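Local coordinates for kelch-like protein 7 (Homo sapiens, PDB 3II7) that serves as the substrate-specific adapter of a CUL3-RBX1 E3 ubiquitin ligase, here seen in its kelch-repeat domain, at residues A[13-18]-A[27-32]; A[137-142]-A[157-162]; A[201-206]-A[221-226]. One frame throughout, in Å; residues are numbered along the deposited sequence. Where two conformers were deposited one is given.

Contact 1: residues A[13-18]-A[27-32]; sequences YRIALF and RYFNPK. With EDO (1,2-ethanediol), chain E.
N30 OD1 accepts two hydrogen bonds. One comes from a water, 2.8 Å from N30 OD1, that also donates to Y13 O, linking the strands. The other comes from K32 N, which makes an Asx turn. Strands 13-18 and 26-30 form an antiparallel hairpin in the blade of the kelch beta-propeller that holds the N terminus. Strand 13-18 also pairs with the C-terminal strand 290-295, which completes this blade. Four backbone hydrogen bonds join the hairpin, the shortest from F29 N to I15 O at 2.7 Å.

The R14 chain bends at chi2 (-71°) and lays its guanidinium over the N30 amide. N30 ND2 lies 3.3 Å from R14 CZ, over the centre of one face, the planes 16° apart. N30 ND2 and the guanidinium nitrogens are all donors, so this is a stack and not a hydrogen bond. R14 NH1 reaches Y13 O and forms a salt bridge with D12. A leucine in place of R14 would probably leave D12 without its charged mate and the N30 amide unstacked.

R14 CB also packs on Y28 CD1 at 3.5 Å, beside A16 CB. On the other sheet face, I15 CD1 meets the F29 ring edge at CD2, 4.0 Å away. R27 pairs with D38, while its NH1 donates to O1 of an ethanediol, probably from the crystallisation liquor, at 2.9 Å, in the guanidinium plane.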
loop_
_atom_site.group_PDB
_atom_site.type_symbol
_atom_site.label_atom_id
_atom_site.label_comp_id
_atom_site.label_asym_id
_atom_site.label_seq_id
_atom_site.Cartn_x
_atom_site.Cartn_y
_atom_site.Cartn_z
ATOM N N TYR A 13 8.146 -10.684 12.375
ATOM C CA TYR A 13 7.540 -9.624 11.577
ATOM C C TYR A 13 7.727 -8.244 12.190
ATOM O O TYR A 13 7.731 -8.065 13.416
ATOM C CB TYR A 13 6.043 -9.869 11.381
ATOM C CG TYR A 13 5.719 -11.124 10.632
ATOM C CD1 TYR A 13 5.086 -12.196 11.256
ATOM C CD2 TYR A 13 6.068 -11.255 9.284
ATOM C CE1 TYR A 13 4.795 -13.365 10.547
ATOM C CE2 TYR A 13 5.783 -12.407 8.577
ATOM C CZ TYR A 13 5.149 -13.454 9.207
ATOM O OH TYR A 13 4.878 -14.595 8.489
ATOM N N ARG A 14 7.888 -7.276 11.312
ATOM C CA ARG A 14 7.893 -5.850 11.660
ATOM C C ARG A 14 7.099 -5.165 10.596
ATOM O O ARG A 14 6.962 -5.691 9.471
ATOM C CB ARG A 14 9.300 -5.251 11.639
ATOM C CG ARG A 14 10.296 -5.801 12.647
ATOM C CD ARG A 14 10.008 -5.388 14.075
ATOM N NE ARG A 14 11.128 -5.771 14.940
ATOM C CZ ARG A 14 11.400 -7.024 15.328
ATOM N NH1 ARG A 14 10.636 -8.049 14.949
ATOM N NH2 ARG A 14 12.450 -7.258 16.099
ATOM N N ILE A 15 6.583 -3.987 10.930
ATOM C CA ILE A 15 5.993 -3.089 9.953
ATOM C C ILE A 15 6.989 -1.946 9.743
ATOM O O ILE A 15 7.359 -1.252 10.699
ATOM C CB ILE A 15 4.627 -2.579 10.405
ATOM C CG1 ILE A 15 3.692 -3.760 10.693
ATOM C CG2 ILE A 15 4.048 -1.639 9.306
ATOM C CD1 ILE A 15 2.344 -3.421 11.326
ATOM N N ALA A 16 7.463 -1.799 8.520
ATOM C CA ALA A 16 8.507 -0.815 8.193
ATOM C C ALA A 16 7.878 0.393 7.545
ATOM O O ALA A 16 7.066 0.271 6.628
ATOM C CB ALA A 16 9.518 -1.420 7.274
ATOM N N LEU A 17 8.263 1.570 8.036
ATOM C CA LEU A 17 7.753 2.846 7.519
ATOM C C LEU A 17 8.926 3.647 6.982
ATOM O O LEU A 17 9.954 3.776 7.664
ATOM C CB LEU A 17 7.031 3.615 8.609
ATOM C CG LEU A 17 5.641 3.066 8.999
ATOM C CD1 LEU A 17 5.745 1.755 9.722
ATOM C CD2 LEU A 17 4.890 4.085 9.847
ATOM N N PHE A 18 8.785 4.160 5.760
ATOM C CA PHE A 18 9.864 4.914 5.112
ATOM C C PHE A 18 9.442 6.300 4.762
ATOM O O PHE A 18 8.469 6.485 4.012
ATOM C CB PHE A 18 10.359 4.204 3.870
ATOM C CG PHE A 18 10.953 2.829 4.147
ATOM C CD1 PHE A 18 10.132 1.684 4.147
ATOM C CD2 PHE A 18 12.301 2.687 4.440
ATOM C CE1 PHE A 18 10.653 0.439 4.406
ATOM C CE2 PHE A 18 12.839 1.440 4.698
ATOM C CZ PHE A 18 12.007 0.299 4.679
ATOM N N ARG A 27 11.451 3.931 10.176
ATOM C CA ARG A 27 11.399 3.170 11.420
ATOM C C ARG A 27 10.642 1.859 11.255
ATOM O O ARG A 27 9.747 1.744 10.391
ATOM C CB ARG A 27 10.722 3.995 12.532
ATOM C CG ARG A 27 11.273 5.398 12.775
ATOM C CD ARG A 27 10.750 5.991 14.079
ATOM N NE ARG A 27 11.684 5.802 15.187
ATOM C CZ ARG A 27 11.460 6.145 16.456
ATOM N NH1 ARG A 27 10.296 6.697 16.810
ATOM N NH2 ARG A 27 12.406 5.932 17.382
ATOM N N TYR A 28 11.012 0.874 12.085
ATOM C CA TYR A 28 10.219 -0.324 12.249
ATOM C C TYR A 28 9.299 -0.123 13.418
ATOM O O TYR A 28 9.732 0.355 14.489
ATOM C CB TYR A 28 11.087 -1.522 12.621
ATOM C CG TYR A 28 11.949 -2.113 11.558
ATOM C CD1 TYR A 28 11.401 -2.671 10.418
ATOM C CD2 TYR A 28 13.324 -2.164 11.710
ATOM C CE1 TYR A 28 12.189 -3.239 9.464
ATOM C CE2 TYR A 28 14.117 -2.752 10.755
ATOM C CZ TYR A 28 13.540 -3.275 9.632
ATOM O OH TYR A 28 14.304 -3.875 8.649
ATOM N N PHE A 29 8.056 -0.524 13.240
ATOM C CA PHE A 29 7.135 -0.791 14.328
ATOM C C PHE A 29 7.102 -2.301 14.616
ATOM O O PHE A 29 6.875 -3.119 13.706
ATOM C CB PHE A 29 5.733 -0.329 13.959
ATOM C CG PHE A 29 4.679 -0.689 14.971
ATOM C CD1 PHE A 29 4.597 -0.003 16.175
ATOM C CD2 PHE A 29 3.746 -1.711 14.713
ATOM C CE1 PHE A 29 3.615 -0.311 17.098
ATOM C CE2 PHE A 29 2.785 -2.029 15.652
ATOM C CZ PHE A 29 2.726 -1.318 16.845
ATOM N N ASN A 30 7.252 -2.670 15.882
ATOM C CA ASN A 30 7.192 -4.082 16.273
ATOM C C ASN A 30 5.882 -4.360 17.017
ATOM O O ASN A 30 5.703 -3.896 18.147
ATOM C CB ASN A 30 8.367 -4.420 17.143
ATOM C CG ASN A 30 8.440 -5.927 17.492
ATOM O OD1 ASN A 30 7.490 -6.679 17.293
ATOM N ND2 ASN A 30 9.590 -6.351 17.982
ATOM N N PRO A 31 4.933 -5.072 16.359
ATOM C CA PRO A 31 3.635 -5.307 16.992
ATOM C C PRO A 31 3.713 -6.098 18.306
ATOM O O PRO A 31 2.804 -6.016 19.107
ATOM C CB PRO A 31 2.880 -6.145 15.964
ATOM C CG PRO A 31 3.633 -6.080 14.737
ATOM C CD PRO A 31 5.023 -5.685 15.028
ATOM N N LYS A 32 4.776 -6.892 18.494
ATOM C CA LYS A 32 4.904 -7.698 19.687
ATOM C C LYS A 32 5.145 -6.859 20.944
ATOM O O LYS A 32 4.603 -7.163 22.003
ATOM C CB LYS A 32 5.968 -8.784 19.500
ATOM C CG LYS A 32 5.369 -9.974 18.752
ATOM C CD LYS A 32 6.268 -11.147 18.708
ATOM C CE LYS A 32 5.602 -12.316 17.984
ATOM N NZ LYS A 32 4.371 -12.788 18.688
HETATM C C1 EDO E . 6.635 7.160 15.947
HETATM O O1 EDO E . 7.924 7.426 15.342
HETATM C C2 EDO E . 6.179 8.367 16.741
HETATM O O2 EDO E . 7.219 8.719 17.675
HETATM O O HOH W 1 7.328 -9.035 15.835
#

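Contact 2: residues A[137-142]-A[157-162]; sequences LTQRCS and GSLGNN
The flat groups that meet between C141 and S158 are peptides, joined by two hydrogen bonds. C141 N donates to S158 O at 3.0 Å, and S158 N donates to C141 O at 2.7 Å. Each N-H arrives in the plane of the carbonyl it meets. Together they make one antiparallel bridge, a hydrogen-bonded pair. R140 CA adds a CA-H...O contact to the same S158 O.

The bridge fastens the loop that enters a propeller blade, 137-142, to the chain leaving strand 151-155. G157 follows G156 at the end of that strand, in the position of the double glycine of kelch repeats. Its CA lies only 3.0 Å from C141 O. A beta carbon there would clash with that oxygen, and the backbone (phi 91°) would also press it on the preceding carbonyl.

L159 points at the loop, and its CD2 touches Q139 CG at 3.8 Å and T138 CG2 at 4.1 Å, crossing both side chains at about a right angle. Q139 CG can meet it because it sits between its own backbone N and carbonyl carbon (chi1 69°). A water joins S142 OG to S158 OG, 2.7 Å from the latter.

The direct hydrogen bonds between the segments are all backbone to backbone; side chains add apolar contacts and the water link. R140 is buried, and its guanidinium is bonded on several sides. NH1 reaches the backbone oxygens of G156 and S170, and NE makes a weak bond to T138 O. NH2 forms a salt bridge with E172, which L137 N and T138 N also bind and which probably balances the buried charge.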
loop_
_atom_site.group_PDB
_atom_site.type_symbol
_atom_site.label_atom_id
_atom_site.label_comp_id
_atom_site.label_asym_id
_atom_site.label_seq_id
_atom_site.Cartn_x
_atom_site.Cartn_y
_atom_site.Cartn_z
ATOM N N LEU A 137 -8.045 -3.541 -16.353
ATOM C CA LEU A 137 -9.312 -3.239 -17.056
ATOM C C LEU A 137 -9.710 -1.750 -16.922
ATOM O O LEU A 137 -10.312 -1.179 -17.843
ATOM C CB LEU A 137 -10.434 -4.137 -16.522
ATOM C CG LEU A 137 -10.227 -5.657 -16.788
ATOM C CD1 LEU A 137 -11.206 -6.494 -16.011
ATOM C CD2 LEU A 137 -10.379 -5.960 -18.272
ATOM N N THR A 138 -9.375 -1.135 -15.773
ATOM C CA THR A 138 -9.656 0.287 -15.501
ATOM C C THR A 138 -8.386 0.960 -15.031
ATOM O O THR A 138 -7.700 0.461 -14.126
ATOM C CB THR A 138 -10.718 0.442 -14.408
ATOM O OG1 THR A 138 -11.938 -0.250 -14.795
ATOM C CG2 THR A 138 -10.995 1.926 -14.111
ATOM N N GLN A 139 -8.067 2.080 -15.659
ATOM C CA GLN A 139 -6.939 2.881 -15.273
ATOM C C GLN A 139 -7.189 3.436 -13.871
ATOM O O GLN A 139 -8.337 3.725 -13.499
ATOM C CB GLN A 139 -6.741 4.027 -16.271
ATOM C CG GLN A 139 -7.834 5.086 -16.239
ATOM C CD GLN A 139 -7.997 5.821 -17.555
ATOM O OE1 GLN A 139 -8.611 5.317 -18.470
ATOM N NE2 GLN A 139 -7.449 7.029 -17.643
ATOM N N ARG A 140 -6.125 3.582 -13.099
ATOM C CA ARG A 140 -6.266 4.065 -11.715
ATOM C C ARG A 140 -4.963 4.585 -11.096
ATOM O O ARG A 140 -3.911 4.120 -11.445
ATOM C CB ARG A 140 -6.880 2.990 -10.808
ATOM C CG ARG A 140 -6.256 1.698 -10.812
ATOM C CD ARG A 140 -7.131 0.663 -10.062
ATOM N NE ARG A 140 -8.121 -0.098 -10.870
ATOM C CZ ARG A 140 -9.348 -0.437 -10.468
ATOM N NH1 ARG A 140 -9.845 0.001 -9.321
ATOM N NH2 ARG A 140 -10.139 -1.160 -11.255
ATOM N N CYS A 141 -5.097 5.604 -10.236
ATOM C CA CYS A 141 -4.042 6.151 -9.352
ATOM C C CYS A 141 -4.528 6.054 -7.910
ATOM O O CYS A 141 -5.725 6.178 -7.671
ATOM C CB CYS A 141 -3.820 7.643 -9.631
ATOM S SG CYS A 141 -3.026 8.043 -11.154
ATOM N N SER A 142 -3.605 5.928 -6.958
ATOM C CA SER A 142 -3.924 6.016 -5.533
ATOM C C SER A 142 -4.825 4.893 -5.094
ATOM O O SER A 142 -5.542 5.017 -4.125
ATOM C CB SER A 142 -4.561 7.373 -5.199
ATOM O OG SER A 142 -3.714 8.442 -5.585
ATOM N N GLY A 157 -8.977 3.697 -5.984
ATOM C CA GLY A 157 -8.162 4.681 -6.685
ATOM C C GLY A 157 -9.032 5.698 -7.394
ATOM O O GLY A 157 -10.257 5.747 -7.221
ATOM N N SER A 158 -8.396 6.541 -8.205
ATOM C CA SER A 158 -9.125 7.540 -8.963
ATOM C C SER A 158 -8.669 7.598 -10.400
ATOM O O SER A 158 -7.608 7.075 -10.753
ATOM C CB SER A 158 -8.971 8.905 -8.322
ATOM O OG SER A 158 -7.624 9.318 -8.332
ATOM N N LEU A 159 -9.479 8.265 -11.228
ATOM C CA LEU A 159 -9.059 8.666 -12.574
ATOM C C LEU A 159 -9.582 10.091 -12.816
ATOM O O LEU A 159 -10.534 10.514 -12.154
ATOM C CB LEU A 159 -9.569 7.691 -13.622
ATOM C CG LEU A 159 -11.027 7.209 -13.575
ATOM C CD1 LEU A 159 -12.027 8.293 -13.926
ATOM C CD2 LEU A 159 -11.163 6.023 -14.566
ATOM N N GLY A 160 -8.938 10.820 -13.725
ATOM C CA GLY A 160 -9.302 12.198 -14.027
ATOM C C GLY A 160 -8.823 13.158 -12.951
ATOM O O GLY A 160 -8.103 12.762 -12.019
ATOM N N ASN A 161 -9.203 14.428 -13.070
ATOM C CA ASN A 161 -8.779 15.433 -12.055
ATOM C C ASN A 161 -9.802 15.599 -10.899
ATOM O O ASN A 161 -10.798 14.868 -10.831
ATOM C CB ASN A 161 -8.421 16.753 -12.722
ATOM C CG ASN A 161 -9.608 17.444 -13.363
ATOM O OD1 ASN A 161 -10.763 17.190 -13.019
ATOM N ND2 ASN A 161 -9.322 18.338 -14.288
ATOM N N ASN A 162 -9.525 16.528 -9.967
ATOM C CA ASN A 162 -10.401 16.755 -8.817
ATOM C C ASN A 162 -11.716 17.490 -9.132
ATOM O O ASN A 162 -12.556 17.655 -8.239
ATOM C CB ASN A 162 -9.648 17.535 -7.719
ATOM C CG ASN A 162 -8.513 16.722 -7.094
ATOM O OD1 ASN A 162 -8.671 15.540 -6.797
ATOM N ND2 ASN A 162 -7.369 17.364 -6.892
HETATM O O HOH W 2 -5.512 10.431 -6.991
#

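Contact 3: residues A[201-206]-A[221-226]; sequences DKIFAV and YDIKLN
I203 holds CG1 anti to its carbonyl carbon (chi1 -62°), while Y221 holds CG anti to its backbone N (chi1 -179°). The backbone pairing sets their CB atoms on the same side of the sheet, with I203 CB 4.2 Å from Y221 CB. The torsions then send the Y221 ring away from I203. I223 holds CG1 anti to its carbonyl carbon and runs on extended, which brings its CD1 beside the D201 carbonyl and 4.3 Å from I203 CG1.

Two backbone hydrogen bonds hold this pair. Y221 N donates to I203 O at 2.7 Å, tilted from the carbonyl plane. I203 N donates to Y221 O at 3.1 Å, in plane and on a lone pair. K202 CA adds a CA-H...O contact to Y221 O. On the opposite sheet face K202 lies across from D222, but their charged ends do not touch. In the conformer described, K202 makes a cation-pi contact with Y220, and D222 OD2 pairs with K229.

Strands 202-206 and 218-222 are the two middle strands of a four-stranded kelch blade. Y221 and W228, whose rings meet, match the spaced tyrosine and tryptophan of the kelch motif. Y153, from the preceding blade, packs against I203, Y221 and I223.

Beyond Y221 the chain turns toward the last strand of the blade. D222 OD1 accepts from L225 N at 3.0 Å, three residues on, in an Asx motif. The donor stands 48° out of the carboxylate plane. Y221 OH donates to N226 OD1 at 2.6 Å, in the plane of the ring, and N226 OD1 also accepts from C185 N. A water donates to D201 O at 2.8 Å and accepts from K224 N, bridging the segments beside I223.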
loop_
_atom_site.group_PDB
_atom_site.type_symbol
_atom_site.label_atom_id
_atom_site.label_comp_id
_atom_site.label_asym_id
_atom_site.label_seq_id
_atom_site.Cartn_x
_atom_site.Cartn_y
_atom_site.Cartn_z
ATOM N N ASP A 201 -8.718 -14.901 4.831
ATOM C CA ASP A 201 -9.515 -15.246 3.664
ATOM C C ASP A 201 -10.311 -14.043 3.201
ATOM O O ASP A 201 -11.296 -14.179 2.432
ATOM C CB ASP A 201 -10.462 -16.425 4.005
ATOM C CG ASP A 201 -11.368 -16.139 5.215
ATOM O OD1 ASP A 201 -11.263 -15.041 5.807
ATOM O OD2 ASP A 201 -12.166 -17.016 5.594
ATOM N N LYS A 202 -9.851 -12.865 3.638
ATOM C CA LYS A 202 -10.568 -11.616 3.431
ATOM C C LYS A 202 -9.587 -10.502 3.126
ATOM O O LYS A 202 -8.482 -10.489 3.643
ATOM C CB LYS A 202 -11.365 -11.240 4.682
ATOM C CG LYS A 202 -12.532 -12.136 4.989
ATOM C CD LYS A 202 -13.062 -11.883 6.412
ATOM C CE LYS A 202 -13.873 -13.068 6.916
ATOM N NZ LYS A 202 -14.549 -12.797 8.226
ATOM N N ILE A 203 -10.022 -9.558 2.286
ATOM C CA ILE A 203 -9.221 -8.381 1.986
ATOM C C ILE A 203 -9.944 -7.139 2.523
ATOM O O ILE A 203 -11.037 -6.767 2.032
ATOM C CB ILE A 203 -8.968 -8.227 0.474
ATOM C CG1 ILE A 203 -8.179 -9.442 -0.069
ATOM C CG2 ILE A 203 -8.228 -6.934 0.199
ATOM C CD1 ILE A 203 -8.014 -9.456 -1.628
ATOM N N PHE A 204 -9.340 -6.482 3.526
ATOM C CA PHE A 204 -9.930 -5.335 4.173
ATOM C C PHE A 204 -9.494 -4.054 3.478
ATOM O O PHE A 204 -8.297 -3.830 3.285
ATOM C CB PHE A 204 -9.533 -5.295 5.672
ATOM C CG PHE A 204 -10.184 -6.357 6.500
ATOM C CD1 PHE A 204 -11.350 -6.084 7.212
ATOM C CD2 PHE A 204 -9.632 -7.636 6.589
ATOM C CE1 PHE A 204 -11.933 -7.032 7.970
ATOM C CE2 PHE A 204 -10.241 -8.598 7.334
ATOM C CZ PHE A 204 -11.391 -8.284 8.045
ATOM N N ALA A 205 -10.474 -3.232 3.100
ATOM C CA ALA A 205 -10.252 -1.910 2.626
ATOM C C ALA A 205 -10.569 -0.965 3.777
ATOM O O ALA A 205 -11.708 -0.944 4.279
ATOM C CB ALA A 205 -11.133 -1.618 1.412
ATOM N N VAL A 206 -9.579 -0.143 4.155
ATOM C CA VAL A 206 -9.624 0.608 5.400
ATOM C C VAL A 206 -9.567 2.094 5.101
ATOM O O VAL A 206 -8.572 2.605 4.597
ATOM C CB VAL A 206 -8.444 0.218 6.341
ATOM C CG1 VAL A 206 -8.538 0.978 7.673
ATOM C CG2 VAL A 206 -8.372 -1.310 6.546
ATOM N N TYR A 221 -13.522 -7.765 1.456
ATOM C CA TYR A 221 -13.878 -8.580 0.315
ATOM C C TYR A 221 -13.800 -10.032 0.717
ATOM O O TYR A 221 -12.735 -10.518 1.110
ATOM C CB TYR A 221 -12.921 -8.326 -0.834
ATOM C CG TYR A 221 -13.260 -9.129 -2.081
ATOM C CD1 TYR A 221 -14.458 -8.921 -2.752
ATOM C CD2 TYR A 221 -12.379 -10.100 -2.561
ATOM C CE1 TYR A 221 -14.780 -9.646 -3.864
ATOM C CE2 TYR A 221 -12.681 -10.845 -3.699
ATOM C CZ TYR A 221 -13.881 -10.637 -4.334
ATOM O OH TYR A 221 -14.174 -11.369 -5.455
ATOM N N ASP A 222 -14.937 -10.713 0.624
ATOM C CA ASP A 222 -15.021 -12.147 0.853
ATOM C C ASP A 222 -14.624 -12.833 -0.432
ATOM O O ASP A 222 -15.368 -12.826 -1.431
ATOM C CB ASP A 222 -16.445 -12.517 1.272
ATOM C CG ASP A 222 -16.543 -13.936 1.785
ATOM O OD1 ASP A 222 -16.071 -14.846 1.094
ATOM O OD2 ASP A 222 -17.084 -14.122 2.898
ATOM N N ILE A 223 -13.421 -13.376 -0.451
ATOM C CA ILE A 223 -12.886 -13.991 -1.666
ATOM C C ILE A 223 -13.756 -15.130 -2.163
ATOM O O ILE A 223 -14.001 -15.251 -3.348
ATOM C CB ILE A 223 -11.417 -14.431 -1.416
ATOM C CG1 ILE A 223 -10.535 -13.213 -1.194
ATOM C CG2 ILE A 223 -10.850 -15.286 -2.591
ATOM C CD1 ILE A 223 -9.084 -13.547 -0.714
ATOM N N LYS A 224 -14.242 -15.969 -1.250
ATOM C CA LYS A 224 -15.106 -17.085 -1.599
ATOM C C LYS A 224 -16.457 -16.683 -2.151
ATOM O O LYS A 224 -16.925 -17.308 -3.112
ATOM C CB LYS A 224 -15.270 -18.006 -0.358
ATOM C CG LYS A 224 -16.071 -19.276 -0.561
ATOM C CD LYS A 224 -15.511 -20.181 -1.674
ATOM C CE LYS A 224 -15.705 -21.689 -1.339
ATOM N NZ LYS A 224 -14.583 -22.229 -0.450
ATOM N N LEU A 225 -17.090 -15.645 -1.567
ATOM C CA LEU A 225 -18.443 -15.240 -1.969
ATOM C C LEU A 225 -18.454 -14.163 -3.087
ATOM O O LEU A 225 -19.509 -13.910 -3.679
ATOM C CB LEU A 225 -19.232 -14.704 -0.770
ATOM C CG LEU A 225 -19.543 -15.713 0.346
ATOM C CD1 LEU A 225 -20.246 -15.009 1.504
ATOM C CD2 LEU A 225 -20.366 -16.870 -0.167
ATOM N N ASN A 226 -17.302 -13.530 -3.354
ATOM C CA ASN A 226 -17.220 -12.412 -4.281
ATOM C C ASN A 226 -18.221 -11.311 -3.876
ATOM O O ASN A 226 -19.073 -10.890 -4.667
ATOM C CB ASN A 226 -17.403 -12.859 -5.751
ATOM C CG ASN A 226 -17.292 -11.692 -6.750
ATOM O OD1 ASN A 226 -16.432 -10.788 -6.628
ATOM N ND2 ASN A 226 -18.159 -11.717 -7.754
HETATM O O HOH W 3 -12.994 -16.095 1.421
#

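The three contacts follow one another along the chain, and none encloses or crosses another. Contact 1 comes first and closes a short hairpin loop of eight residues, in the blade that the C-terminal strand completes. Contact 2 closes a loop of 14 residues holding strands 144-148 and 151-155, and joins the third curated kelch repeat to the fourth. Contact 3 closes a further 14-residue loop between the middle strands of the next blade. Contacts 1 and 2 lie on opposite sides of the chain's centre, their centres about 30 Å apart. Contacts 2 and 3 come within about 9 Å at their nearest atoms, and strand 151-155, ahead of contact 2, packs on contact 3.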